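Local structure of thioredoxin reductase (5UWY) at residues V215-V220 with T226-G231; E157-L162 with K167-V172; D90-L95 with P269-I274; D176-R179 with L184-R187. The protein probably catalyses the NADPH-dependent reduction of the active-site disulfide of thioredoxin, passing electrons through a bound FAD. All coordinates share one frame; numbering follows the deposited sequence. Where two conformers were deposited one is given.

Interaction 1 (V215-V220 with T226-G231); sequences VLIENV and TDHAFG
Ile217 and His228 meet on one face of an antiparallel strand pair, their side chains crossing at about a right angle. From CB outward the isoleucine crosses the imidazole: Ile217 CB lies between Thr226 O, at 3.8 Å, and His228 CE1, at 3.9 Å. CG1, set against Val172 of the parallel sheet, stands beside the backbone N and anti to the carbonyl carbon (chi1 -80°), and from there chi2 (83°) brings CD1 between the His228 and Phe230 rings. This terminal methyl comes within 3.7 Å of His228 ND1, approaching the ring obliquely, while on its other contact it lies near the plane of the Phe230 ring, at the edge, 4.5 Å from CE2. Val215 CG2 adds a second methyl against that phenyl group, 4.2 Å from Phe230 CD2.

The frame beneath these side chains is a beta hairpin, two strands of a three-stranded antiparallel sheet, 212-219 in the middle and 225-229 at one edge; strand 200-207 completes it. Val215 pairs with His228 and Ile217 with Thr226 as hydrogen-bonded pairs, each joined by two reciprocal N-H...O bonds. The bond from Val215 N to His228 O is 2.9 Å long and nearly straight, with 164° at the hydrogen. Between them, Leu216 and Asp227 form the non-hydrogen-bonded pair, their CA atoms 4.3 Å apart, and place their side chains on the opposite face from Ile217 and His228. There Leu216 CD2 rests 3.5 Å from Asp227 CB, the two side chains crossing at a slant. Phe230 reaches Leu147 and Thr170 of the adjoining parallel sheet.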
loop_
_atom_site.group_PDB
_atom_site.type_symbol
_atom_site.label_atom_id
_atom_site.label_comp_id
_atom_site.label_asym_id
_atom_site.label_seq_id
_atom_site.Cartn_x
_atom_site.Cartn_y
_atom_site.Cartn_z
ATOM N N VAL A 215 -36.745 -0.517 3.847
ATOM C CA VAL A 215 -36.653 0.834 3.302
ATOM C C VAL A 215 -38.007 1.212 2.713
ATOM O O VAL A 215 -38.645 0.405 2.025
ATOM C CB VAL A 215 -35.541 0.956 2.234
ATOM C CG1 VAL A 215 -35.366 2.406 1.808
ATOM C CG2 VAL A 215 -34.221 0.395 2.746
ATOM N N LEU A 216 -38.452 2.434 3.005
ATOM C CA LEU A 216 -39.633 3.017 2.381
ATOM C C LEU A 216 -39.215 3.715 1.096
ATOM O O LEU A 216 -38.385 4.640 1.130
ATOM C CB LEU A 216 -40.325 4.019 3.304
ATOM C CG LEU A 216 -40.800 3.630 4.700
ATOM C CD1 LEU A 216 -41.434 4.845 5.368
ATOM C CD2 LEU A 216 -41.774 2.471 4.637
ATOM N N ILE A 217 -39.815 3.287 -0.017
ATOM C CA ILE A 217 -39.519 3.787 -1.356
ATOM C C ILE A 217 -40.744 4.534 -1.868
ATOM O O ILE A 217 -41.855 3.986 -1.890
ATOM C CB ILE A 217 -39.136 2.647 -2.316
ATOM C CG1 ILE A 217 -37.676 2.234 -2.116
ATOM C CG2 ILE A 217 -39.385 3.050 -3.760
ATOM C CD1 ILE A 217 -37.461 1.270 -0.973
ATOM N N GLU A 218 -40.539 5.784 -2.279
ATOM C CA GLU A 218 -41.583 6.613 -2.862
ATOM C C GLU A 218 -41.429 6.649 -4.376
ATOM O O GLU A 218 -40.309 6.661 -4.895
ATOM C CB GLU A 218 -41.523 8.036 -2.302
ATOM C CG GLU A 218 -42.811 8.833 -2.457
ATOM C CD GLU A 218 -42.563 10.240 -2.969
ATOM O OE1 GLU A 218 -43.452 10.794 -3.652
ATOM O OE2 GLU A 218 -41.476 10.788 -2.693
ATOM N N ASN A 219 -42.557 6.663 -5.079
ATOM C CA ASN A 219 -42.558 6.764 -6.531
ATOM C C ASN A 219 -42.701 8.229 -6.921
ATOM O O ASN A 219 -43.602 8.919 -6.439
ATOM C CB ASN A 219 -43.692 5.923 -7.125
ATOM C CG ASN A 219 -43.762 6.008 -8.643
ATOM O OD1 ASN A 219 -43.893 7.085 -9.220
ATOM N ND2 ASN A 219 -43.662 4.858 -9.297
ATOM N N VAL A 220 -41.811 8.698 -7.798
ATOM C CA VAL A 220 -41.828 10.106 -8.180
ATOM C C VAL A 220 -43.063 10.439 -9.007
ATOM O O VAL A 220 -43.556 11.572 -8.967
ATOM C CB VAL A 220 -40.534 10.471 -8.931
ATOM C CG1 VAL A 220 -40.302 11.976 -8.888
ATOM C CG2 VAL A 220 -39.349 9.728 -8.340
ATOM N N THR A 226 -44.198 2.653 -0.754
ATOM C CA THR A 226 -44.292 1.232 -0.460
ATOM C C THR A 226 -42.996 0.785 0.211
ATOM O O THR A 226 -41.901 1.216 -0.171
ATOM C CB THR A 226 -44.573 0.406 -1.736
ATOM O OG1 THR A 226 -45.960 0.534 -2.079
ATOM C CG2 THR A 226 -44.263 -1.072 -1.515
ATOM N N ASP A 227 -43.136 -0.053 1.240
ATOM C CA ASP A 227 -42.017 -0.558 2.032
ATOM C C ASP A 227 -41.502 -1.848 1.397
ATOM O O ASP A 227 -42.279 -2.663 0.898
ATOM C CB ASP A 227 -42.478 -0.786 3.487
ATOM C CG ASP A 227 -41.462 -1.552 4.360
ATOM O OD1 ASP A 227 -40.475 -2.131 3.860
ATOM O OD2 ASP A 227 -41.666 -1.574 5.587
ATOM N N HIS A 228 -40.182 -2.010 1.389
ATOM C CA HIS A 228 -39.542 -3.219 0.893
ATOM C C HIS A 228 -38.502 -3.684 1.909
ATOM O O HIS A 228 -37.903 -2.875 2.621
ATOM C CB HIS A 228 -38.889 -3.001 -0.484
ATOM C CG HIS A 228 -39.773 -2.322 -1.485
ATOM N ND1 HIS A 228 -40.280 -1.053 -1.301
ATOM C CD2 HIS A 228 -40.268 -2.755 -2.667
ATOM C CE1 HIS A 228 -41.027 -0.724 -2.340
ATOM N NE2 HIS A 228 -41.042 -1.742 -3.180
ATOM N N ALA A 229 -38.318 -5.000 1.999
ATOM C CA ALA A 229 -37.421 -5.604 2.980
ATOM C C ALA A 229 -36.037 -5.793 2.366
ATOM O O ALA A 229 -35.886 -6.502 1.362
ATOM C CB ALA A 229 -37.973 -6.941 3.476
ATOM N N PHE A 230 -35.027 -5.178 2.979
ATOM C CA PHE A 230 -33.657 -5.267 2.491
ATOM C C PHE A 230 -32.698 -5.439 3.656
ATOM O O PHE A 230 -32.780 -4.712 4.651
ATOM C CB PHE A 230 -33.271 -4.026 1.684
ATOM C CG PHE A 230 -33.984 -3.917 0.374
ATOM C CD1 PHE A 230 -33.757 -4.847 -0.627
ATOM C CD2 PHE A 230 -34.877 -2.889 0.139
ATOM C CE1 PHE A 230 -34.414 -4.754 -1.838
ATOM C CE2 PHE A 230 -35.532 -2.789 -1.069
ATOM C CZ PHE A 230 -35.303 -3.723 -2.057
ATOM N N GLY A 231 -31.789 -6.406 3.521
ATOM C CA GLY A 231 -30.729 -6.560 4.498
ATOM C C GLY A 231 -29.683 -5.471 4.398
ATOM O O GLY A 231 -29.075 -5.099 5.406
#

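Interaction 2 (E157-L162 with K167-V172)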
loop_
_atom_site.group_PDB
_atom_site.type_symbol
_atom_site.label_atom_id
_atom_site.label_comp_id
_atom_site.label_asym_id
_atom_site.label_seq_id
_atom_site.Cartn_x
_atom_site.Cartn_y
_atom_site.Cartn_z
ATOM N N GLU A 157 -22.511 -1.075 -12.012
ATOM C CA GLU A 157 -21.350 -1.939 -11.830
ATOM C C GLU A 157 -21.213 -2.386 -10.380
ATOM O O GLU A 157 -20.904 -3.554 -10.110
ATOM C CB GLU A 157 -20.083 -1.231 -12.304
ATOM C CG GLU A 157 -19.668 -1.633 -13.711
ATOM C CD GLU A 157 -18.165 -1.736 -13.880
ATOM O OE1 GLU A 157 -17.715 -2.079 -14.996
ATOM O OE2 GLU A 157 -17.433 -1.477 -12.903
ATOM N N GLU A 158 -21.449 -1.477 -9.431
ATOM C CA GLU A 158 -21.411 -1.871 -8.027
ATOM C C GLU A 158 -22.510 -2.879 -7.707
ATOM O O GLU A 158 -22.327 -3.741 -6.839
ATOM C CB GLU A 158 -21.508 -0.632 -7.125
ATOM C CG GLU A 158 -22.870 -0.381 -6.484
ATOM C CD GLU A 158 -22.906 0.906 -5.670
ATOM O OE1 GLU A 158 -23.729 1.796 -5.978
ATOM O OE2 GLU A 158 -22.104 1.027 -4.718
ATOM N N ALA A 159 -23.636 -2.816 -8.420
ATOM C CA ALA A 159 -24.706 -3.786 -8.203
ATOM C C ALA A 159 -24.294 -5.176 -8.672
ATOM O O ALA A 159 -24.413 -6.159 -7.922
ATOM C CB ALA A 159 -25.982 -3.331 -8.912
ATOM N N ILE A 160 -23.802 -5.291 -9.911
ATOM C CA ILE A 160 -23.445 -6.630 -10.370
ATOM C C ILE A 160 -22.216 -7.147 -9.631
ATOM O O ILE A 160 -22.031 -8.362 -9.505
ATOM C CB ILE A 160 -23.259 -6.681 -11.897
ATOM C CG1 ILE A 160 -22.619 -5.396 -12.414
ATOM C CG2 ILE A 160 -24.598 -6.937 -12.583
ATOM C CD1 ILE A 160 -22.350 -5.424 -13.903
ATOM N N TYR A 161 -21.372 -6.256 -9.106
ATOM C CA TYR A 161 -20.345 -6.715 -8.176
ATOM C C TYR A 161 -20.980 -7.267 -6.907
ATOM O O TYR A 161 -20.511 -8.268 -6.350
ATOM C CB TYR A 161 -19.368 -5.588 -7.839
ATOM C CG TYR A 161 -18.388 -5.949 -6.738
ATOM C CD1 TYR A 161 -17.279 -6.745 -6.999
ATOM C CD2 TYR A 161 -18.575 -5.498 -5.438
ATOM C CE1 TYR A 161 -16.382 -7.078 -5.995
ATOM C CE2 TYR A 161 -17.685 -5.828 -4.430
ATOM C CZ TYR A 161 -16.591 -6.617 -4.713
ATOM O OH TYR A 161 -15.707 -6.944 -3.709
ATOM N N LEU A 162 -22.058 -6.632 -6.441
ATOM C CA LEU A 162 -22.751 -7.115 -5.256
ATOM C C LEU A 162 -23.454 -8.446 -5.492
ATOM O O LEU A 162 -23.735 -9.160 -4.522
ATOM C CB LEU A 162 -23.752 -6.067 -4.771
ATOM C CG LEU A 162 -23.119 -4.914 -3.993
ATOM C CD1 LEU A 162 -24.168 -3.917 -3.534
ATOM C CD2 LEU A 162 -22.327 -5.451 -2.815
ATOM N N LYS A 167 -28.204 -12.641 -2.521
ATOM C CA LYS A 167 -29.144 -13.475 -3.260
ATOM C C LYS A 167 -29.892 -12.675 -4.314
ATOM O O LYS A 167 -30.216 -13.209 -5.381
ATOM C CB LYS A 167 -30.135 -14.134 -2.299
ATOM N N LYS A 168 -30.172 -11.403 -4.038
ATOM C CA LYS A 168 -30.834 -10.533 -4.994
ATOM C C LYS A 168 -30.346 -9.109 -4.779
ATOM O O LYS A 168 -30.050 -8.702 -3.651
ATOM C CB LYS A 168 -32.360 -10.601 -4.860
ATOM N N VAL A 169 -30.256 -8.359 -5.874
ATOM C CA VAL A 169 -29.906 -6.943 -5.842
ATOM C C VAL A 169 -30.930 -6.196 -6.684
ATOM O O VAL A 169 -31.070 -6.470 -7.880
ATOM C CB VAL A 169 -28.482 -6.679 -6.363
ATOM C CG1 VAL A 169 -28.230 -5.189 -6.468
ATOM C CG2 VAL A 169 -27.445 -7.335 -5.456
ATOM N N THR A 170 -31.660 -5.281 -6.060
ATOM C CA THR A 170 -32.579 -4.398 -6.759
ATOM C C THR A 170 -32.010 -2.992 -6.693
ATOM O O THR A 170 -31.509 -2.573 -5.646
ATOM C CB THR A 170 -33.968 -4.425 -6.115
ATOM O OG1 THR A 170 -33.882 -3.835 -4.811
ATOM C CG2 THR A 170 -34.469 -5.852 -5.960
ATOM N N VAL A 171 -32.057 -2.257 -7.802
ATOM C CA VAL A 171 -31.576 -0.879 -7.795
ATOM C C VAL A 171 -32.778 0.044 -7.926
ATOM O O VAL A 171 -33.710 -0.234 -8.690
ATOM C CB VAL A 171 -30.533 -0.594 -8.899
ATOM C CG1 VAL A 171 -29.511 -1.703 -8.993
ATOM C CG2 VAL A 171 -31.141 -0.146 -10.258
ATOM N N VAL A 172 -32.758 1.108 -7.175
ATOM C CA VAL A 172 -33.726 2.185 -7.307
ATOM C C VAL A 172 -33.138 3.251 -8.212
ATOM O O VAL A 172 -31.923 3.457 -8.259
ATOM C CB VAL A 172 -34.079 2.771 -5.930
ATOM C CG1 VAL A 172 -35.123 1.913 -5.254
ATOM C CG2 VAL A 172 -32.835 2.873 -5.085
#
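Leu162 N donates a 2.9 Å hydrogen bond to Glu158 O, a regular helical bond that fixes the last turn of helix 153-162 and so presents Leu162 to Val169 of the strand that follows. The contact itself contains no hydrogen bond. Three methyl-bearing side chains and one CB methylene do the touching. Ala159, whose CB points at the strand, is shared by two valines: the CB lies 3.8 Å from Val169 CG1 and 3.9 Å from Val171 CG1. One turn on, Leu162 CB meets the other branch of Val169 at 4.0 Å from CG2. Val169 thus divides its methyls between two successive helical positions. With CG1 anti to the backbone N (chi1 173°) and CG2 beside it, the two branches spread to reach Ala159 and Leu162 separately.

Helix and strand run nearly antiparallel, at 165°, their axes 8.5 Å apart at closest approach; the small alanine lies where the CA atoms of Ala159 and Val169 come to 6.5 Å. This is the second half of a beta-alpha-beta unit, strand 145-149, helix 153-162 and strand 168-172, of the Rossmann kind. The strand's alternation turns Val169 and Val171 to the helix and Thr170 away from it, toward Phe230. On the helix, Tyr161 makes an edge-to-face contact with Tyr300 of the second subunit.

Since all four touching residues are buried and the closest contacts are all between side-chain carbons, the helix is probably held on the sheet by shape and exclusion of water, without any directional polar bond.

Interaction 3 (D90-L95 with P269-I274)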
loop_
_atom_site.group_PDB
_atom_site.type_symbol
_atom_site.label_atom_id
_atom_site.label_comp_id
_atom_site.label_asym_id
_atom_site.label_seq_id
_atom_site.Cartn_x
_atom_site.Cartn_y
_atom_site.Cartn_z
ATOM N N ASP A 90 11.695 27.269 -2.288
ATOM C CA ASP A 90 12.446 26.617 -1.223
ATOM C C ASP A 90 11.601 26.338 0.015
ATOM O O ASP A 90 12.054 25.593 0.890
ATOM C CB ASP A 90 13.654 27.472 -0.830
ATOM C CG ASP A 90 14.688 27.564 -1.933
ATOM O OD1 ASP A 90 15.255 26.518 -2.309
ATOM O OD2 ASP A 90 14.935 28.686 -2.422
ATOM N N TYR A 91 10.406 26.916 0.122
ATOM C CA TYR A 91 9.584 26.700 1.302
ATOM C C TYR A 91 8.124 26.927 0.961
ATOM O O TYR A 91 7.796 27.534 -0.058
ATOM C CB TYR A 91 10.030 27.596 2.466
ATOM C CG TYR A 91 9.710 29.082 2.388
ATOM C CD1 TYR A 91 10.386 29.927 1.512
ATOM C CD2 TYR A 91 8.707 29.637 3.181
ATOM C CE1 TYR A 91 10.078 31.303 1.447
ATOM C CE2 TYR A 91 8.387 30.995 3.112
ATOM C CZ TYR A 91 9.068 31.829 2.246
ATOM O OH TYR A 91 8.721 33.179 2.209
ATOM N N LYS A 92 7.252 26.390 1.812
ATOM C CA LYS A 92 5.811 26.496 1.633
ATOM C C LYS A 92 5.149 26.884 2.947
ATOM O O LYS A 92 5.652 26.571 4.031
ATOM C CB LYS A 92 5.192 25.180 1.116
ATOM C CG LYS A 92 5.780 24.682 -0.196
ATOM C CD LYS A 92 6.754 23.535 0.023
ATOM C CE LYS A 92 7.376 23.064 -1.287
ATOM N NZ LYS A 92 7.576 24.176 -2.259
ATOM N N CYS A 93 4.011 27.565 2.839
ATOM C CA CYS A 93 3.236 28.005 3.990
ATOM C C CYS A 93 1.887 27.300 4.002
ATOM O O CYS A 93 1.297 27.048 2.947
ATOM C CB CYS A 93 3.031 29.525 3.970
ATOM S SG CYS A 93 2.024 30.160 5.331
ATOM N N VAL A 94 1.408 26.986 5.205
ATOM C CA VAL A 94 0.125 26.332 5.420
ATOM C C VAL A 94 -0.628 27.162 6.448
ATOM O O VAL A 94 -0.146 27.343 7.572
ATOM C CB VAL A 94 0.295 24.887 5.917
ATOM C CG1 VAL A 94 -1.036 24.321 6.391
ATOM C CG2 VAL A 94 0.908 24.016 4.830
ATOM N N LEU A 95 -1.800 27.668 6.073
ATOM C CA LEU A 95 -2.521 28.636 6.891
ATOM C C LEU A 95 -3.740 28.003 7.555
ATOM O O LEU A 95 -4.566 27.379 6.885
ATOM C CB LEU A 95 -2.934 29.856 6.062
ATOM C CG LEU A 95 -1.762 30.625 5.438
ATOM C CD1 LEU A 95 -1.457 30.182 4.002
ATOM C CD2 LEU A 95 -1.985 32.132 5.517
ATOM N N PRO A 269 6.996 21.229 -7.230
ATOM C CA PRO A 269 8.050 20.493 -6.512
ATOM C C PRO A 269 8.000 20.772 -5.018
ATOM O O PRO A 269 7.885 21.920 -4.582
ATOM C CB PRO A 269 9.345 21.026 -7.145
ATOM C CG PRO A 269 8.920 21.693 -8.425
ATOM C CD PRO A 269 7.546 22.215 -8.166
ATOM N N GLY A 270 8.082 19.700 -4.228
ATOM C CA GLY A 270 8.078 19.786 -2.786
ATOM C C GLY A 270 6.745 19.471 -2.135
ATOM O O GLY A 270 6.703 19.221 -0.925
ATOM N N ILE A 271 5.658 19.482 -2.901
ATOM C CA ILE A 271 4.328 19.180 -2.393
ATOM C C ILE A 271 3.887 17.844 -2.975
ATOM O O ILE A 271 4.014 17.612 -4.182
ATOM C CB ILE A 271 3.328 20.300 -2.724
ATOM C CG1 ILE A 271 3.743 21.597 -2.028
ATOM C CG2 ILE A 271 1.920 19.902 -2.314
ATOM C CD1 ILE A 271 3.033 22.823 -2.546
ATOM N N PHE A 272 3.394 16.962 -2.111
ATOM C CA PHE A 272 2.955 15.630 -2.486
ATOM C C PHE A 272 1.496 15.444 -2.088
ATOM O O PHE A 272 0.969 16.149 -1.221
ATOM C CB PHE A 272 3.814 14.544 -1.815
ATOM C CG PHE A 272 5.293 14.708 -2.031
ATOM C CD1 PHE A 272 6.009 15.671 -1.336
ATOM C CD2 PHE A 272 5.969 13.895 -2.927
ATOM C CE1 PHE A 272 7.366 15.827 -1.534
ATOM C CE2 PHE A 272 7.327 14.044 -3.129
ATOM C CZ PHE A 272 8.026 15.010 -2.432
ATOM N N ALA A 273 0.843 14.485 -2.737
ATOM C CA ALA A 273 -0.518 14.104 -2.401
ATOM C C ALA A 273 -0.591 12.591 -2.300
ATOM O O ALA A 273 0.023 11.878 -3.099
ATOM C CB ALA A 273 -1.524 14.613 -3.433
ATOM N N ILE A 274 -1.328 12.106 -1.300
ATOM C CA ILE A 274 -1.449 10.677 -1.050
ATOM C C ILE A 274 -2.882 10.345 -0.674
ATOM O O ILE A 274 -3.665 11.208 -0.270
ATOM C CB ILE A 274 -0.520 10.181 0.074
ATOM C CG1 ILE A 274 -0.771 10.984 1.351
ATOM C CG2 ILE A 274 0.919 10.239 -0.367
ATOM C CD1 ILE A 274 0.088 10.558 2.511
#
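Lys92 is the one residue of segment 90-95 that touches segment 269-274, and it does so with both the polar and the apolar parts of its side chain. The polar contact is modest: NZ gives Pro269 O a weak hydrogen bond of 3.3 Å. Its firmer bonds are to Asn87 OD1, the strongest partner, and to Gly89 O, so the ammonium group is shared between the end of strand 84-87 with the turn after it and the proline carbonyl. With three oxygen partners, this charged end would be well satisfied although the residue is buried.

These elements come from two layers of the FAD domain as built in the glutathione reductase family: strand 92-95 is the middle strand of a three-stranded antiparallel sheet, and 271-273 is an outermost strand of the parallel sheet that carries the nucleotide-binding fold.

The apolar contacts run along the lysine's methylenes. CE rests 3.7 Å from Gly270 CA, where a CB would run into it; the residue's positive phi (101°) also suits glycine. Ile271 meets the lysine at a slant along its length: Lys92 CG is 4.1 Å from Ile271 CD1, and CE is 4.0 Å from Ile271 CG1. Bends at chi2 (103°) and chi4 carry the chain past the isoleucine and turn NZ to the proline carbonyl. Ile271 also packs on Val106 and Ile108 of neighbouring strand 105-108, and Val94 likewise lies on Val106.

Interaction 4 (D176-R179 with L184-R187)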
loop_
_atom_site.group_PDB
_atom_site.type_symbol
_atom_site.label_atom_id
_atom_site.label_comp_id
_atom_site.label_asym_id
_atom_site.label_seq_id
_atom_site.Cartn_x
_atom_site.Cartn_y
_atom_site.Cartn_z
ATOM N N ASP A 176 -37.081 6.345 -15.645
ATOM C CA ASP A 176 -37.467 5.126 -16.343
ATOM C C ASP A 176 -36.364 4.572 -17.236
ATOM O O ASP A 176 -36.521 3.470 -17.772
ATOM C CB ASP A 176 -38.730 5.372 -17.179
ATOM C CG ASP A 176 -38.704 6.706 -17.903
ATOM O OD1 ASP A 176 -39.248 6.786 -19.024
ATOM O OD2 ASP A 176 -38.141 7.675 -17.351
ATOM N N GLN A 177 -35.266 5.302 -17.410
ATOM C CA GLN A 177 -34.137 4.835 -18.197
ATOM C C GLN A 177 -32.863 4.947 -17.373
ATOM O O GLN A 177 -32.770 5.743 -16.435
ATOM C CB GLN A 177 -33.971 5.634 -19.497
ATOM C CG GLN A 177 -35.230 6.324 -19.984
ATOM C CD GLN A 177 -34.919 7.423 -20.974
ATOM O OE1 GLN A 177 -33.804 7.506 -21.485
ATOM N NE2 GLN A 177 -35.902 8.274 -21.249
ATOM N N LEU A 178 -31.877 4.136 -17.737
ATOM C CA LEU A 178 -30.553 4.226 -17.144
ATOM C C LEU A 178 -29.680 5.154 -17.978
ATOM O O LEU A 178 -29.784 5.181 -19.208
ATOM C CB LEU A 178 -29.905 2.843 -17.048
ATOM C CG LEU A 178 -30.548 1.836 -16.094
ATOM C CD1 LEU A 178 -29.914 0.466 -16.261
ATOM C CD2 LEU A 178 -30.430 2.312 -14.656
ATOM N N ARG A 179 -28.828 5.920 -17.303
ATOM C CA ARG A 179 -27.864 6.777 -17.982
ATOM C C ARG A 179 -26.505 6.111 -18.134
ATOM O O ARG A 179 -25.549 6.767 -18.560
ATOM C CB ARG A 179 -27.714 8.107 -17.239
ATOM C CG ARG A 179 -27.151 7.986 -15.836
ATOM C CD ARG A 179 -26.914 9.356 -15.220
ATOM N NE ARG A 179 -26.948 9.311 -13.760
ATOM C CZ ARG A 179 -25.868 9.346 -12.987
ATOM N NH1 ARG A 179 -24.663 9.426 -13.534
ATOM N NH2 ARG A 179 -25.991 9.299 -11.668
ATOM N N LEU A 184 -23.009 -2.105 -19.985
ATOM C CA LEU A 184 -23.284 -2.462 -18.598
ATOM C C LEU A 184 -24.776 -2.592 -18.337
ATOM O O LEU A 184 -25.185 -3.372 -17.471
ATOM C CB LEU A 184 -22.664 -1.434 -17.655
ATOM C CG LEU A 184 -21.175 -1.181 -17.881
ATOM C CD1 LEU A 184 -20.749 0.125 -17.231
ATOM C CD2 LEU A 184 -20.339 -2.350 -17.370
ATOM N N GLN A 185 -25.602 -1.831 -19.059
ATOM C CA GLN A 185 -27.044 -2.039 -18.981
ATOM C C GLN A 185 -27.406 -3.453 -19.415
ATOM O O GLN A 185 -28.112 -4.174 -18.701
ATOM C CB GLN A 185 -27.780 -1.008 -19.840
ATOM C CG GLN A 185 -27.710 0.417 -19.318
ATOM C CD GLN A 185 -28.745 1.320 -19.965
ATOM O OE1 GLN A 185 -29.922 0.969 -20.055
ATOM N NE2 GLN A 185 -28.308 2.489 -20.420
ATOM N N ASP A 186 -26.911 -3.870 -20.584
ATOM C CA ASP A 186 -27.159 -5.229 -21.056
ATOM C C ASP A 186 -26.618 -6.261 -20.075
ATOM O O ASP A 186 -27.278 -7.269 -19.795
ATOM C CB ASP A 186 -26.533 -5.424 -22.437
ATOM C CG ASP A 186 -27.276 -4.673 -23.528
ATOM O OD1 ASP A 186 -28.511 -4.524 -23.414
ATOM O OD2 ASP A 186 -26.623 -4.233 -24.497
ATOM N N ARG A 187 -25.418 -6.021 -19.539
ATOM C CA ARG A 187 -24.836 -6.948 -18.571
ATOM C C ARG A 187 -25.711 -7.069 -17.329
ATOM O O ARG A 187 -25.836 -8.157 -16.750
ATOM C CB ARG A 187 -23.427 -6.491 -18.194
ATOM C CG ARG A 187 -22.698 -7.423 -17.242
ATOM C CD ARG A 187 -21.296 -7.725 -17.749
ATOM N NE ARG A 187 -20.542 -6.506 -18.025
ATOM C CZ ARG A 187 -19.453 -6.458 -18.786
ATOM N NH1 ARG A 187 -18.992 -7.563 -19.356
ATOM N NH2 ARG A 187 -18.830 -5.305 -18.985
#
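Leu178 and Gln185 make this contact almost alone, sliding past each other in opposite directions. The close part is where the leucine lies against the glutamine's amide. Leu178 CB sits above the amide plane, 3.5 Å from Gln185 CD and 3.5 Å from OE1. Leu178 CD1 lies 3.8 Å from Gln185 CG. Gln185 extends beyond CG (chi2 -164°), which carries its amide out from helix 182-190 to the loop. The amide is fixed by NE2, which is hydrogen-bonded to Ala180 O in the turn leading into the helix; the same NE2 is 3.3 Å from Leu178 O. Gln185 therefore ties the start of its helix to the chain that precedes it. Leu184, on the buried face of the helix, packs on Asp153 and Glu157 of helix 153-162.

The other side is looser. Asp176 and Gln177 are exposed and make no contact with the helix segment, and Arg179, whose CB points away from the helix, forms a salt bridge through NH1 with a phosphate ion that probably came from the crystallisation liquor. Arg187 reaches toward the second subunit.

Arg179 also bonds through its backbone to Gly151, in what is probably the glycine-rich turn of a second dinucleotide-binding fold. Its place as the last arginine of an HRRxxxR sequence, together with the bound phosphate, is consistent with the site that recognises the 2'-phosphate of NADPH in bacterial thioredoxin reductases.

How the interactions relate
Interactions 1, 2 and 4 lie in what is probably the NADPH-binding domain, on one side of the chain's centre, and interaction 3 lies in the FAD domain on the opposite side, its centre 42 Å from that of interaction 2. Interaction 2 joins its neighbours: Val172 CG1 is 4.1 Å from Ile217 CG1 of interaction 1, and Ile160 CD1 is 3.9 Å from Arg187 CG of interaction 4. Interactions 2 and 4 both touch the second subunit. Leu162 of interaction 2 and Ile271 of interaction 3 have side chains about 11 Å and 13 Å, respectively, from a bound FAD.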